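Local atomic coordinates of periplasmic solute binding protein (Candidatus liberibacter, PDB entry 4CL2), a protein that probably captures manganese or zinc ions in the periplasm and delivers them for uptake into the cell. Residues 149-154 / 261-266; 242-247 / 267-272. All blocks are in the same frame, centred on the assembly; numbering follows the deposited sequence.

Interaction 1: 149-154 / 261-266; sequences NSILPL and DLLRFS. With SO4 (sulfate ion), chain E.
I151 reaches R264 through two turns in its side chain: CG1 lies beside the backbone N (chi1 -59°), and a second bend in the same sense (chi2 -50°) swings CD1 out toward the other helix. This single methyl settles on the backbone of the partner, 3.6 Å from R264 N, and also touches L263 CB at 3.8 Å, the two side chains crossing nearly at right angles. One turn on, L154 brings its CD1 to 3.9 Å from R264 O. The helices thus meet largely through methyls set against backbone and CB atoms, with segment axes 9.6 Å apart and almost parallel (18°).

Toward solvent, the arginine leaves the backbone extended and then bends at chi3. Its guanidinium presents an edge to a sulfate, NH1 donating a nearly straight bond of 2.9 Å to O2 in the plane of the group. S150 OG donates to that same O2, although its 2.5 Å separation is suspiciously short. The sulfate, probably from the crystallisation liquor, thereby bridges both helices, while D261 adds a purely electrostatic salt bridge to NH2.

Inward, I151 continues onto L111 of helix 111-128, and L262 packs on M109, so helix 259-274 sits between helix 133-158 and the loops around the metal site.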
loop_
_atom_site.group_PDB
_atom_site.type_symbol
_atom_site.label_atom_id
_atom_site.label_comp_id
_atom_site.label_asym_id
_atom_site.label_seq_id
_atom_site.Cartn_x
_atom_site.Cartn_y
_atom_site.Cartn_z
ATOM N N ASN A 149 -1.885 -3.753 -17.375
ATOM C CA ASN A 149 -1.373 -3.094 -18.563
ATOM C C ASN A 149 -0.382 -2.016 -18.240
ATOM O O ASN A 149 0.607 -1.838 -18.962
ATOM C CB ASN A 149 -2.522 -2.562 -19.403
ATOM C CG ASN A 149 -3.269 -3.659 -20.101
ATOM O OD1 ASN A 149 -2.724 -4.737 -20.320
ATOM N ND2 ASN A 149 -4.524 -3.383 -20.500
ATOM N N SER A 150 -0.584 -1.298 -17.158
ATOM C CA SER A 150 0.372 -0.266 -16.747
ATOM C C SER A 150 1.595 -0.750 -16.038
ATOM O O SER A 150 2.667 -0.136 -16.171
ATOM C CB SER A 150 -0.222 0.810 -15.806
ATOM O OG SER A 150 -1.100 1.649 -16.531
ATOM N N ILE A 151 1.413 -1.778 -15.216
ATOM C CA ILE A 151 2.412 -2.176 -14.266
ATOM C C ILE A 151 3.259 -3.323 -14.804
ATOM O O ILE A 151 4.501 -3.368 -14.605
ATOM C CB ILE A 151 1.785 -2.524 -12.886
ATOM C CG1 ILE A 151 1.033 -1.338 -12.321
ATOM C CG2 ILE A 151 2.839 -3.044 -11.921
ATOM C CD1 ILE A 151 1.830 -0.033 -12.334
ATOM N N LEU A 152 2.653 -4.243 -15.532
ATOM C CA LEU A 152 3.482 -5.323 -16.058
ATOM C C LEU A 152 4.669 -4.948 -16.865
ATOM O O LEU A 152 5.766 -5.532 -16.696
ATOM C CB LEU A 152 2.557 -6.361 -16.763
ATOM C CG LEU A 152 3.268 -7.610 -17.162
ATOM C CD1 LEU A 152 3.913 -8.388 -15.987
ATOM C CD2 LEU A 152 2.269 -8.506 -17.868
ATOM N N PRO A 153 4.603 -3.916 -17.760
ATOM C CA PRO A 153 5.817 -3.568 -18.452
ATOM C C PRO A 153 6.994 -3.091 -17.572
ATOM O O PRO A 153 8.152 -3.273 -17.892
ATOM C CB PRO A 153 5.351 -2.459 -19.458
ATOM C CG PRO A 153 3.886 -2.615 -19.564
ATOM C CD PRO A 153 3.391 -3.251 -18.301
ATOM N N LEU A 154 6.651 -2.513 -16.440
ATOM C CA LEU A 154 7.657 -2.069 -15.441
ATOM C C LEU A 154 8.312 -3.312 -14.773
ATOM O O LEU A 154 9.537 -3.394 -14.654
ATOM C CB LEU A 154 7.004 -1.228 -14.411
ATOM C CG LEU A 154 6.476 0.111 -14.997
ATOM C CD1 LEU A 154 5.688 0.865 -13.935
ATOM C CD2 LEU A 154 7.648 0.934 -15.465
ATOM N N ASP A 261 -1.810 5.086 -10.247
ATOM C CA ASP A 261 -0.769 6.091 -10.396
ATOM C C ASP A 261 0.322 5.927 -9.338
ATOM O O ASP A 261 1.481 6.147 -9.635
ATOM C CB ASP A 261 -1.307 7.474 -10.302
ATOM C CG ASP A 261 -2.224 7.855 -11.484
ATOM O OD1 ASP A 261 -2.177 7.248 -12.528
ATOM O OD2 ASP A 261 -2.966 8.804 -11.337
ATOM N N LEU A 262 -0.048 5.531 -8.150
ATOM C CA LEU A 262 0.903 5.291 -7.090
ATOM C C LEU A 262 1.818 4.144 -7.422
ATOM O O LEU A 262 3.064 4.250 -7.290
ATOM C CB LEU A 262 0.204 5.003 -5.752
ATOM C CG LEU A 262 1.103 4.701 -4.541
ATOM C CD1 LEU A 262 0.459 5.319 -3.286
ATOM C CD2 LEU A 262 1.253 3.226 -4.385
ATOM N N LEU A 263 1.268 2.998 -7.809
ATOM C CA LEU A 263 2.105 1.874 -8.208
ATOM C C LEU A 263 2.985 2.271 -9.388
ATOM O O LEU A 263 4.160 1.942 -9.444
ATOM C CB LEU A 263 1.245 0.689 -8.659
ATOM C CG LEU A 263 0.557 -0.062 -7.544
ATOM C CD1 LEU A 263 -0.246 -1.199 -8.156
ATOM C CD2 LEU A 263 1.517 -0.624 -6.510
ATOM N N ARG A 264 2.384 2.899 -10.397
ATOM C CA ARG A 264 3.107 3.258 -11.597
ATOM C C ARG A 264 4.270 4.236 -11.281
ATOM O O ARG A 264 5.396 4.060 -11.747
ATOM C CB ARG A 264 2.181 3.856 -12.632
ATOM C CG ARG A 264 2.867 4.150 -13.944
ATOM C CD ARG A 264 1.850 4.651 -14.982
ATOM N NE ARG A 264 1.294 5.905 -14.573
ATOM C CZ ARG A 264 0.365 6.587 -15.230
ATOM N NH1 ARG A 264 -0.206 6.087 -16.326
ATOM N NH2 ARG A 264 -0.009 7.777 -14.748
ATOM N N PHE A 265 4.014 5.252 -10.465
ATOM C CA PHE A 265 5.072 6.180 -10.111
ATOM C C PHE A 265 6.204 5.525 -9.367
ATOM O O PHE A 265 7.355 5.669 -9.741
ATOM C CB PHE A 265 4.528 7.361 -9.288
ATOM C CG PHE A 265 5.554 8.366 -8.956
ATOM C CD1 PHE A 265 5.815 9.429 -9.783
ATOM C CD2 PHE A 265 6.287 8.234 -7.777
ATOM C CE1 PHE A 265 6.838 10.298 -9.490
ATOM C CE2 PHE A 265 7.308 9.104 -7.475
ATOM C CZ PHE A 265 7.585 10.129 -8.332
ATOM N N SER A 266 5.878 4.806 -8.296
ATOM C CA SER A 266 6.928 4.220 -7.477
ATOM C C SER A 266 7.698 3.143 -8.216
ATOM O O SER A 266 8.893 3.151 -8.109
ATOM C CB SER A 266 6.338 3.719 -6.173
ATOM O OG SER A 266 5.864 4.881 -5.419
HETATM S S SO4 E . 0.537 3.499 -19.119
HETATM O O1 SO4 E . 1.982 3.287 -19.237
HETATM O O2 SO4 E . 0.202 3.506 -17.693
HETATM O O3 SO4 E . -0.146 2.388 -19.820
HETATM O O4 SO4 E . 0.102 4.754 -19.729
#

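Interaction 2: 242-247 / 267-272; sequences GVLYVD and LTKIVD. With MN (manganese (II) ion), chain L; SO4 (sulfate ion), chain F.
The manganese site of this solute-binding protein takes one of its ligands, D247, from the loop three residues beyond the end of strand 239-244, and helix 259-274 packs against the strand that leads into this loop; the contact between 242-247 and 267-272 is that packing. At its core L244 meets K269 and I270. The leucine holds CG beside its own backbone N (chi1 -54°), which directs CD2 at the helix, 4.0 Å from K269 CB and 4.1 Å from I270 CG1. L244 and I270 cross at about a right angle, whereas the lysine runs past the leucine at a slant. The K269 chain stays extended to CE, and only the terminal NZ turns aside (chi4 76°). Its methylenes lie along the strand backbone, CD 3.5 Å from V243 O and CE 3.9 Å from G242 CA, where glycine has no side chain to obstruct them.

Strand 239-244 pairs in parallel with 217-221, the two joined through helix 227-236 in a beta-alpha-beta crossover. Segment 267-272 of helix 259-274, the last helix of the C-terminal alpha/beta lobe, runs at 144° to strand segment 242-244, roughly antiparallel. Beyond L244 the chain leaves the sheet. Y245 O accepts a hydrogen bond from S266 OG, V246 O pairs with W108 NE1, and the Y245 ring meets F265 edge-to-face; a sulfate oxygen, O1, lies at the ring's edge in plane and takes a weak bond of 3.4 Å from Y245 OH.

D247 binds the manganese through OD1 at 2.5 Å, with OD2 at a longer, weaker 2.7 Å. H106 and E172 complete the protein ligands here, while H39, a ligand in another structure of this protein, is not bound to the metal.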
loop_
_atom_site.group_PDB
_atom_site.type_symbol
_atom_site.label_atom_id
_atom_site.label_comp_id
_atom_site.label_asym_id
_atom_site.label_seq_id
_atom_site.Cartn_x
_atom_site.Cartn_y
_atom_site.Cartn_z
ATOM N N GLY A 242 15.812 9.071 -3.967
ATOM C CA GLY A 242 14.659 9.999 -3.942
ATOM C C GLY A 242 13.437 9.435 -3.232
ATOM O O GLY A 242 13.548 8.441 -2.497
ATOM N N VAL A 243 12.270 10.034 -3.476
ATOM C CA VAL A 243 11.030 9.794 -2.772
ATOM C C VAL A 243 10.057 8.905 -3.494
ATOM O O VAL A 243 9.687 9.175 -4.636
ATOM C CB VAL A 243 10.304 11.126 -2.469
ATOM C CG1 VAL A 243 9.026 10.870 -1.713
ATOM C CG2 VAL A 243 11.175 12.089 -1.693
ATOM N N LEU A 244 9.611 7.835 -2.843
ATOM C CA LEU A 244 8.554 6.961 -3.347
ATOM C C LEU A 244 7.238 7.274 -2.650
ATOM O O LEU A 244 7.206 7.784 -1.559
ATOM C CB LEU A 244 8.844 5.480 -3.075
ATOM C CG LEU A 244 10.218 5.013 -3.594
ATOM C CD1 LEU A 244 10.476 3.533 -3.153
ATOM C CD2 LEU A 244 10.321 5.105 -5.117
ATOM N N TYR A 245 6.152 6.938 -3.339
ATOM C CA TYR A 245 4.766 7.080 -2.774
ATOM C C TYR A 245 4.276 5.667 -2.473
ATOM O O TYR A 245 4.126 4.770 -3.368
ATOM C CB TYR A 245 3.819 7.746 -3.795
ATOM C CG TYR A 245 4.041 9.217 -3.878
ATOM C CD1 TYR A 245 5.089 9.718 -4.563
ATOM C CD2 TYR A 245 3.230 10.083 -3.158
ATOM C CE1 TYR A 245 5.344 11.063 -4.608
ATOM C CE2 TYR A 245 3.499 11.440 -3.182
ATOM C CZ TYR A 245 4.544 11.901 -3.904
ATOM O OH TYR A 245 4.871 13.259 -3.979
ATOM N N VAL A 246 4.043 5.402 -1.187
ATOM C CA VAL A 246 3.682 4.057 -0.709
ATOM C C VAL A 246 2.548 4.006 0.327
ATOM O O VAL A 246 1.716 3.099 0.263
ATOM C CB VAL A 246 4.886 3.273 -0.178
ATOM C CG1 VAL A 246 5.940 3.075 -1.242
ATOM C CG2 VAL A 246 5.490 3.932 1.038
ATOM N N ASP A 247 2.459 4.975 1.244
ATOM C CA ASP A 247 1.561 4.853 2.408
ATOM C C ASP A 247 0.246 5.584 2.253
ATOM O O ASP A 247 -0.645 5.384 3.061
ATOM C CB ASP A 247 2.257 5.360 3.658
ATOM C CG ASP A 247 3.284 4.369 4.198
ATOM O OD1 ASP A 247 3.182 3.192 3.847
ATOM O OD2 ASP A 247 4.181 4.837 4.930
ATOM N N LEU A 267 7.045 2.274 -8.958
ATOM C CA LEU A 267 7.771 1.280 -9.698
ATOM C C LEU A 267 8.603 1.898 -10.830
ATOM O O LEU A 267 9.702 1.449 -11.138
ATOM C CB LEU A 267 6.868 0.195 -10.177
ATOM C CG LEU A 267 6.525 -0.887 -9.126
ATOM C CD1 LEU A 267 5.930 -0.432 -7.845
ATOM C CD2 LEU A 267 5.570 -1.885 -9.840
ATOM N N THR A 268 8.081 2.950 -11.484
ATOM C CA THR A 268 8.886 3.658 -12.488
ATOM C C THR A 268 10.141 4.213 -11.902
ATOM O O THR A 268 11.249 4.109 -12.436
ATOM C CB THR A 268 8.012 4.753 -13.232
ATOM O OG1 THR A 268 6.936 4.169 -13.932
ATOM C CG2 THR A 268 8.873 5.553 -14.167
ATOM N N LYS A 269 10.027 4.859 -10.742
ATOM C CA LYS A 269 11.141 5.447 -10.118
ATOM C C LYS A 269 12.202 4.388 -9.694
ATOM O O LYS A 269 13.375 4.533 -9.868
ATOM C CB LYS A 269 10.688 6.313 -8.934
ATOM C CG LYS A 269 11.832 7.082 -8.351
ATOM C CD LYS A 269 11.331 8.300 -7.587
ATOM C CE LYS A 269 12.505 9.053 -7.058
ATOM N NZ LYS A 269 13.211 9.841 -8.133
ATOM N N ILE A 270 11.691 3.257 -9.187
ATOM C CA ILE A 270 12.606 2.164 -8.850
ATOM C C ILE A 270 13.364 1.637 -10.072
ATOM O O ILE A 270 14.577 1.566 -10.053
ATOM C CB ILE A 270 11.828 1.051 -8.162
ATOM C CG1 ILE A 270 11.316 1.558 -6.817
ATOM C CG2 ILE A 270 12.742 -0.188 -8.035
ATOM C CD1 ILE A 270 10.309 0.607 -6.223
ATOM N N VAL A 271 12.641 1.373 -11.160
ATOM C CA VAL A 271 13.294 0.772 -12.322
ATOM C C VAL A 271 14.246 1.775 -12.942
ATOM O O VAL A 271 15.340 1.434 -13.391
ATOM C CB VAL A 271 12.285 0.170 -13.339
ATOM C CG1 VAL A 271 11.451 1.174 -14.022
ATOM C CG2 VAL A 271 12.996 -0.581 -14.437
ATOM N N ASP A 272 13.881 3.062 -12.877
ATOM C CA ASP A 272 14.761 4.115 -13.467
ATOM C C ASP A 272 16.021 4.310 -12.701
ATOM O O ASP A 272 16.999 4.865 -13.186
ATOM C CB ASP A 272 14.022 5.450 -13.571
ATOM C CG ASP A 272 13.064 5.489 -14.685
ATOM O OD1 ASP A 272 12.980 4.496 -15.495
ATOM O OD2 ASP A 272 12.192 6.387 -14.689
HETATM MN MN MN L . 3.515 2.600 6.251
HETATM S S SO4 F . 1.623 15.039 -1.859
HETATM O O1 SO4 F . 2.742 14.189 -1.452
HETATM O O2 SO4 F . 1.848 16.282 -1.083
HETATM O O3 SO4 F . 0.323 14.486 -1.496
HETATM O O4 SO4 F . 1.686 15.454 -3.293
#

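In the fold
From the N terminus, the chain first builds the four-stranded sheet of one lobe, then passes through helix 133-158, where 149-154 waits for a partner 107 residues on. After strands 167-170, 185-188 and 217-221 it reaches 242-247, and only then does helix 259-274 close both loops: 261-266 completes interaction 1 and 267-272 completes interaction 2, a much shorter loop. The segments alternate, so the loops cross rather than nest. Successive turns of one helix therefore tie the long helix to the C-terminal lobe's sheet. The contacts also touch directly, with I151 against L267 and L154 against T268.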